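Local atomic coordinates of computational Design of Enzyme (Synthetic construct, PDB entry 3TP4), a protein that is a computationally designed TIM-barrel enzyme, built to carry an activated serine in a catalytic triad and so probably intended for nucleophilic, serine-hydrolase-like chemistry. Residues Ser42-Val56 and Glu323-Pro335. Numbering follows the deposited sequence.
Sequences SGLTTGPTDGTTSDV and ENADAGQHFVPVP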
ATOM      1  N   SER A  42     -17.410  11.638  -1.060  1.00 32.44           N
ATOM      2  CA  SER A  42     -17.347  12.938  -0.391  1.00 28.84           C
ATOM      3  C   SER A  42     -17.183  14.030  -1.442  1.00 36.38           C
ATOM      4  O   SER A  42     -16.259  13.970  -2.242  1.00 31.53           O
ATOM      5  CB  SER A  42     -16.159  12.995   0.569  1.00 34.19           C
ATOM      6  OG  SER A  42     -16.164  11.888   1.454  1.00 47.92           O
ATOM      7  N   GLY A  43     -18.084  15.013  -1.453  1.00 30.26           N
ATOM      8  CA  GLY A  43     -18.007  16.106  -2.410  1.00 35.07           C
ATOM      9  C   GLY A  43     -18.593  17.406  -1.882  1.00 36.34           C
ATOM     10  O   GLY A  43     -19.504  17.389  -1.054  1.00 40.34           O
ATOM     11  N   LEU A  44     -18.072  18.532  -2.358  1.00 35.05           N
ATOM     12  CA  LEU A  44     -18.615  19.839  -1.995  1.00 30.99           C
ATOM     13  C   LEU A  44     -19.586  20.344  -3.047  1.00 35.62           C
ATOM     14  O   LEU A  44     -20.334  21.281  -2.796  1.00 35.55           O
ATOM     15  CB  LEU A  44     -17.512  20.882  -1.810  1.00 37.52           C
ATOM     16  CG  LEU A  44     -16.229  20.465  -1.094  1.00 45.59           C
ATOM     17  CD1 LEU A  44     -15.522  21.703  -0.582  1.00 47.69           C
ATOM     18  CD2 LEU A  44     -16.536  19.524   0.044  1.00 54.76           C
ATOM     19  N   THR A  45     -19.577  19.739  -4.229  1.00 35.18           N
ATOM     20  CA  THR A  45     -20.437  20.225  -5.309  1.00 39.42           C
ATOM     21  C   THR A  45     -21.471  19.186  -5.704  1.00 38.48           C
ATOM     22  O   THR A  45     -22.281  19.421  -6.595  1.00 39.80           O
ATOM     23  CB  THR A  45     -19.633  20.579  -6.581  1.00 36.65           C
ATOM     24  OG1 THR A  45     -19.183  19.375  -7.213  1.00 35.64           O
ATOM     25  CG2 THR A  45     -18.450  21.449  -6.250  1.00 37.19           C
ATOM     26  N   THR A  46     -21.436  18.032  -5.047  1.00 34.65           N
ATOM     27  CA  THR A  46     -22.258  16.896  -5.453  1.00 37.62           C
ATOM     28  C   THR A  46     -23.592  16.825  -4.724  1.00 44.80           C
ATOM     29  O   THR A  46     -24.516  16.150  -5.176  1.00 42.34           O
ATOM     30  CB  THR A  46     -21.539  15.580  -5.155  1.00 35.66           C
ATOM     31  OG1 THR A  46     -21.122  15.590  -3.786  1.00 33.54           O
ATOM     32  CG2 THR A  46     -20.311  15.421  -6.062  1.00 33.92           C
ATOM     33  N   GLY A  47     -23.685  17.501  -3.584  1.00 48.43           N
ATOM     34  CA  GLY A  47     -24.770  17.230  -2.659  1.00 52.11           C
ATOM     35  C   GLY A  47     -24.601  15.804  -2.155  1.00 49.84           C
ATOM     36  O   GLY A  47     -23.501  15.260  -2.220  1.00 44.26           O
ATOM     37  N   PRO A  48     -25.686  15.188  -1.657  1.00 50.55           N
ATOM     38  CA  PRO A  48     -25.649  13.805  -1.166  1.00 47.61           C
ATOM     39  C   PRO A  48     -25.058  12.843  -2.193  1.00 45.64           C
ATOM     40  O   PRO A  48     -25.496  12.822  -3.342  1.00 47.61           O
ATOM     41  CB  PRO A  48     -27.128  13.483  -0.939  1.00 55.17           C
ATOM     42  CG  PRO A  48     -27.745  14.804  -0.631  1.00 59.20           C
ATOM     43  CD  PRO A  48     -27.020  15.798  -1.494  1.00 56.98           C
ATOM     44  N   THR A  49     -24.078  12.048  -1.773  1.00 43.49           N
ATOM     45  CA  THR A  49     -23.359  11.172  -2.695  1.00 43.68           C
ATOM     46  C   THR A  49     -23.993   9.786  -2.794  1.00 45.66           C
ATOM     47  O   THR A  49     -24.667   9.340  -1.874  1.00 44.62           O
ATOM     48  CB  THR A  49     -21.895  11.029  -2.265  1.00 43.56           C
ATOM     49  OG1 THR A  49     -21.842  10.502  -0.933  1.00 45.98           O
ATOM     50  CG2 THR A  49     -21.209  12.388  -2.292  1.00 36.89           C
ATOM     51  N   ASP A  50     -23.780   9.105  -3.915  1.00 41.72           N
ATOM     52  CA  ASP A  50     -24.292   7.749  -4.078  1.00 39.17           C
ATOM     53  C   ASP A  50     -23.312   6.910  -4.885  1.00 33.95           C
ATOM     54  O   ASP A  50     -23.675   5.867  -5.430  1.00 34.82           O
ATOM     55  CB  ASP A  50     -25.655   7.769  -4.780  1.00 44.18           C
ATOM     56  CG  ASP A  50     -25.561   8.279  -6.204  1.00 48.72           C
ATOM     57  OD1 ASP A  50     -24.507   8.855  -6.539  1.00 41.31           O
ATOM     58  OD2 ASP A  50     -26.530   8.111  -6.982  1.00 54.04           O
ATOM     59  N   GLY A  51     -22.072   7.383  -4.976  1.00 38.12           N
ATOM     60  CA  GLY A  51     -21.030   6.660  -5.679  1.00 34.33           C
ATOM     61  C   GLY A  51     -21.034   6.846  -7.184  1.00 40.25           C
ATOM     62  O   GLY A  51     -20.311   6.136  -7.894  1.00 38.09           O
ATOM     63  N   THR A  52     -21.844   7.787  -7.679  1.00 32.89           N
ATOM     64  CA  THR A  52     -21.904   8.046  -9.116  1.00 29.73           C
ATOM     65  C   THR A  52     -21.516   9.476  -9.516  1.00 31.22           C
ATOM     66  O   THR A  52     -21.449   9.784 -10.707  1.00 32.75           O
ATOM     67  CB  THR A  52     -23.304   7.735  -9.703  1.00 35.24           C
ATOM     68  OG1 THR A  52     -24.232   8.746  -9.287  1.00 33.19           O
ATOM     69  CG2 THR A  52     -23.787   6.343  -9.238  1.00 35.54           C
ATOM     70  N   THR A  53     -21.267  10.345  -8.540  1.00 29.49           N
ATOM     71  CA  THR A  53     -20.906  11.724  -8.850  1.00 34.59           C
ATOM     72  C   THR A  53     -19.666  12.148  -8.077  1.00 37.21           C
ATOM     73  O   THR A  53     -19.357  11.562  -7.044  1.00 36.77           O
ATOM     74  CB  THR A  53     -22.054  12.701  -8.534  1.00 37.22           C
ATOM     75  OG1 THR A  53     -22.368  12.629  -7.134  1.00 37.41           O
ATOM     76  CG2 THR A  53     -23.298  12.362  -9.369  1.00 34.99           C
ATOM     77  N   SER A  54     -18.977  13.180  -8.571  1.00 30.54           N
ATOM     78  CA  SER A  54     -17.679  13.601  -8.032  1.00 25.68           C
ATOM     79  C   SER A  54     -17.385  15.081  -8.297  1.00 26.21           C
ATOM     80  O   SER A  54     -17.699  15.590  -9.372  1.00 31.83           O
ATOM     81  CB  SER A  54     -16.576  12.757  -8.672  1.00 26.73           C
ATOM     82  OG  SER A  54     -15.289  13.271  -8.377  1.00 27.89           O
ATOM     83  N   ASP A  55     -16.772  15.767  -7.335  1.00 26.83           N
ATOM     84  CA  ASP A  55     -16.291  17.128  -7.568  1.00 26.92           C
ATOM     85  C   ASP A  55     -15.327  17.177  -8.754  1.00 28.71           C
ATOM     86  O   ASP A  55     -15.231  18.185  -9.445  1.00 28.56           O
ATOM     87  CB  ASP A  55     -15.544  17.676  -6.353  1.00 22.73           C
ATOM     88  CG  ASP A  55     -16.468  18.011  -5.196  1.00 30.04           C
ATOM     89  OD1 ASP A  55     -17.694  18.023  -5.400  1.00 32.47           O
ATOM     90  OD2 ASP A  55     -15.957  18.264  -4.087  1.00 32.30           O
ATOM     91  N   VAL A  56     -14.585  16.096  -8.957  1.00 29.11           N
ATOM     92  CA  VAL A  56     -13.614  16.042 -10.039  1.00 26.36           C
ATOM     93  C   VAL A  56     -14.327  16.075 -11.382  1.00 24.09           C
ATOM     94  O   VAL A  56     -13.919  16.786 -12.290  1.00 26.72           O
ATOM     95  CB  VAL A  56     -12.741  14.783  -9.967  1.00 28.85           C
ATOM     96  CG1 VAL A  56     -11.829  14.719 -11.191  1.00 34.52           C
ATOM     97  CG2 VAL A  56     -11.920  14.787  -8.696  1.00 24.89           C
ATOM     98  N   GLU A 323      -9.122  13.576   0.171  1.00 27.31           N
ATOM     99  CA  GLU A 323     -10.582  13.591   0.165  1.00 26.99           C
ATOM    100  C   GLU A 323     -11.173  15.006   0.260  1.00 25.47           C
ATOM    101  O   GLU A 323     -10.658  15.864   0.973  1.00 31.58           O
ATOM    102  CB  GLU A 323     -11.101  12.722   1.324  1.00 29.52           C
ATOM    103  CG  GLU A 323     -12.598  12.422   1.270  1.00 41.04           C
ATOM    104  CD  GLU A 323     -12.993  11.297   2.225  1.00 49.96           C
ATOM    105  OE1 GLU A 323     -12.270  11.091   3.221  1.00 48.51           O
ATOM    106  OE2 GLU A 323     -14.010  10.614   1.972  1.00 53.10           O
ATOM    107  N   ASN A 324     -12.265  15.241  -0.457  1.00 28.37           N
ATOM    108  CA  ASN A 324     -12.969  16.516  -0.361  1.00 29.18           C
ATOM    109  C   ASN A 324     -14.059  16.477   0.731  1.00 28.62           C
ATOM    110  O   ASN A 324     -15.231  16.301   0.434  1.00 30.24           O
ATOM    111  CB  ASN A 324     -13.577  16.888  -1.712  1.00 24.74           C
ATOM    112  CG  ASN A 324     -12.594  17.626  -2.611  1.00 27.53           C
ATOM    113  OD1 ASN A 324     -11.384  17.499  -2.457  1.00 28.80           O
ATOM    114  ND2 ASN A 324     -13.117  18.422  -3.531  1.00 25.99           N
ATOM    115  N   ALA A 325     -13.656  16.631   1.988  1.00 32.59           N
ATOM    116  CA  ALA A 325     -14.584  16.450   3.105  1.00 38.20           C
ATOM    117  C   ALA A 325     -15.546  17.623   3.249  1.00 42.09           C
ATOM    118  O   ALA A 325     -16.761  17.439   3.242  1.00 46.45           O
ATOM    119  CB  ALA A 325     -13.824  16.226   4.397  1.00 39.52           C
ATOM    120  N   ASP A 326     -15.002  18.830   3.370  1.00 41.19           N
ATOM    121  CA  ASP A 326     -15.832  20.019   3.531  1.00 45.83           C
ATOM    122  C   ASP A 326     -15.080  21.284   3.124  1.00 42.02           C
ATOM    123  O   ASP A 326     -13.907  21.224   2.757  1.00 36.50           O
ATOM    124  CB  ASP A 326     -16.314  20.124   4.981  1.00 45.26           C
ATOM    125  CG  ASP A 326     -15.185  19.981   5.977  1.00 45.09           C
ATOM    126  OD1 ASP A 326     -14.140  20.640   5.796  1.00 43.85           O
ATOM    127  OD2 ASP A 326     -15.332  19.200   6.936  1.00 57.26           O
ATOM    128  N   ALA A 327     -15.757  22.426   3.210  1.00 40.56           N
ATOM    129  CA  ALA A 327     -15.180  23.697   2.781  1.00 45.23           C
ATOM    130  C   ALA A 327     -13.829  23.959   3.430  1.00 38.69           C
ATOM    131  O   ALA A 327     -12.911  24.486   2.795  1.00 33.94           O
ATOM    132  CB  ALA A 327     -16.141  24.854   3.070  1.00 44.66           C
ATOM    133  N   GLY A 328     -13.719  23.617   4.706  1.00 37.52           N
ATOM    134  CA  GLY A 328     -12.481  23.835   5.434  1.00 36.60           C
ATOM    135  C   GLY A 328     -11.373  22.906   4.975  1.00 34.59           C
ATOM    136  O   GLY A 328     -10.220  23.317   4.848  1.00 36.86           O
ATOM    137  N   GLN A 329     -11.719  21.644   4.732  1.00 35.31           N
ATOM    138  CA  GLN A 329     -10.713  20.650   4.354  1.00 37.46           C
ATOM    139  C   GLN A 329     -11.087  19.897   3.082  1.00 34.33           C
ATOM    140  O   GLN A 329     -11.926  18.993   3.094  1.00 36.08           O
ATOM    141  CB  GLN A 329     -10.482  19.653   5.489  1.00 45.76           C
ATOM    142  CG  GLN A 329      -9.291  18.752   5.255  1.00 54.19           C
ATOM    143  CD  GLN A 329      -9.068  17.786   6.390  1.00 64.77           C
ATOM    144  OE1 GLN A 329      -9.980  17.498   7.165  1.00 56.96           O
ATOM    145  NE2 GLN A 329      -7.845  17.282   6.505  1.00 74.35           N
ATOM    146  N   HIS A 330     -10.457  20.276   1.981  1.00 32.54           N
ATOM    147  CA  HIS A 330     -10.644  19.558   0.732  1.00 31.42           C
ATOM    148  C   HIS A 330      -9.423  19.767  -0.156  1.00 30.74           C
ATOM    149  O   HIS A 330      -8.689  20.743   0.007  1.00 32.51           O
ATOM    150  CB  HIS A 330     -11.956  19.966   0.040  1.00 28.39           C
ATOM    151  CG  HIS A 330     -12.012  21.402  -0.386  1.00 31.16           C
ATOM    152  ND1 HIS A 330     -12.322  22.428   0.484  1.00 34.69           N
ATOM    153  CD2 HIS A 330     -11.845  21.978  -1.603  1.00 35.35           C
ATOM    154  CE1 HIS A 330     -12.326  23.575  -0.176  1.00 37.85           C
ATOM    155  NE2 HIS A 330     -12.040  23.331  -1.443  1.00 35.50           N
ATOM    156  N   PHE A 331      -9.182  18.837  -1.072  1.00 25.88           N
ATOM    157  CA  PHE A 331      -7.908  18.834  -1.784  1.00 28.36           C
ATOM    158  C   PHE A 331      -8.032  19.069  -3.283  1.00 25.47           C
ATOM    159  O   PHE A 331      -7.074  19.496  -3.923  1.00 26.63           O
ATOM    160  CB  PHE A 331      -7.131  17.555  -1.466  1.00 23.70           C
ATOM    161  CG  PHE A 331      -6.684  17.489  -0.039  1.00 27.53           C
ATOM    162  CD1 PHE A 331      -7.556  17.057   0.952  1.00 29.42           C
ATOM    163  CD2 PHE A 331      -5.414  17.911   0.325  1.00 34.38           C
ATOM    164  CE1 PHE A 331      -7.150  17.011   2.281  1.00 36.10           C
ATOM    165  CE2 PHE A 331      -5.005  17.872   1.656  1.00 30.54           C
ATOM    166  CZ  PHE A 331      -5.869  17.420   2.629  1.00 32.81           C
ATOM    167  N   VAL A 332      -9.212  18.793  -3.828  1.00 24.55           N
ATOM    168  CA  VAL A 332      -9.537  19.203  -5.198  1.00 27.01           C
ATOM    169  C   VAL A 332     -10.329  20.511  -5.150  1.00 30.27           C
ATOM    170  O   VAL A 332     -11.395  20.562  -4.550  1.00 32.46           O
ATOM    171  CB  VAL A 332     -10.354  18.121  -5.936  1.00 24.40           C
ATOM    172  CG1 VAL A 332     -10.938  18.673  -7.248  1.00 27.09           C
ATOM    173  CG2 VAL A 332      -9.490  16.854  -6.191  1.00 26.77           C
ATOM    174  N   PRO A 333      -9.807  21.576  -5.781  1.00 30.43           N
ATOM    175  CA  PRO A 333     -10.502  22.873  -5.782  1.00 32.57           C
ATOM    176  C   PRO A 333     -11.908  22.777  -6.360  1.00 33.26           C
ATOM    177  O   PRO A 333     -12.158  21.971  -7.254  1.00 28.82           O
ATOM    178  CB  PRO A 333      -9.632  23.747  -6.697  1.00 29.44           C
ATOM    179  CG  PRO A 333      -8.300  23.098  -6.711  1.00 29.25           C
ATOM    180  CD  PRO A 333      -8.539  21.619  -6.533  1.00 27.63           C
ATOM    181  N   VAL A 334     -12.815  23.603  -5.845  1.00 30.50           N
ATOM    182  CA  VAL A 334     -14.185  23.664  -6.329  1.00 32.65           C
ATOM    183  C   VAL A 334     -14.496  25.134  -6.592  1.00 31.18           C
ATOM    184  O   VAL A 334     -13.675  25.998  -6.273  1.00 33.24           O
ATOM    185  CB  VAL A 334     -15.177  23.028  -5.320  1.00 38.63           C
ATOM    186  CG1 VAL A 334     -14.826  21.567  -5.105  1.00 34.51           C
ATOM    187  CG2 VAL A 334     -15.157  23.772  -3.994  1.00 34.70           C
ATOM    188  N   PRO A 335     -15.642  25.426  -7.226  1.00 35.53           N
ATOM    189  CA  PRO A 335     -15.888  26.836  -7.547  1.00 36.23           C
ATOM    190  C   PRO A 335     -15.783  27.673  -6.278  1.00 40.58           C
ATOM    191  O   PRO A 335     -16.265  27.264  -5.224  1.00 36.62           O
ATOM    192  CB  PRO A 335     -17.317  26.822  -8.087  1.00 35.24           C
ATOM    193  CG  PRO A 335     -17.464  25.458  -8.676  1.00 35.34           C
ATOM    194  CD  PRO A 335     -16.714  24.551  -7.732  1.00 36.71           C
TER
HETATM  195  O   HOH W   1     -13.432  13.367  -2.126  1.00 32.80           O
HETATM  196  O   HOH W   2     -18.243  16.059   1.615  1.00 51.84           O
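Asp55 and Asn324 form one of two direct polar links between these loops; Ser42 and Glu323 form the other. Asn324 ND2 donates to Asp55 OD2 at 2.9 Å, nearly straight (166°), along the anti lone pair and close to the plane of its own amide. Leu44 N takes the syn lone pair of Asp55 OD2 at 2.7 Å. The other oxygen, OD1, takes both Thr45 N and Thr45 OG1 from one face of the carboxylate, and this buried acid thus receives four donors. Asn324 is equally engaged: ND2 also gives a hydrogen to Val332 O, and OD1 accepts from Val332 N in the carbonyl plane and from Phe331 N above it, which fixes the flip of the amide. A water accepts from its backbone N and bridges to Ser42 O.

Ser42 OG donates to Glu323 OE2 at 2.6 Å, 43° above the carboxylate plane; Glu323 gets there on an extended chain, CG anti to the backbone N (chi1 -168°). A second water lies between Ala325 O and Gly43 O.

Leu44 makes the largest apolar contribution. Its CD1 makes a CH-pi contact over the His330 ring, 3.5 Å from the centroid, and touches Val334 CG2, while CD2 rests on Asn324 O. His330 ND1 donates to Asp326 O, and its NE2 is hydrogen-bonded with Asp337 OD2.

The contact joins beta-alpha loops following neighbouring parallel TIM-barrel strands, 32-37 and 318-321; Glu323 touches a probable Ser-His-Glu triad. Val56 and Val332, in contact through their CG2 methyls, both pack on Phe34 and His36 of strand 32-37, and Phe343 of helix 340-348 also touches Val332.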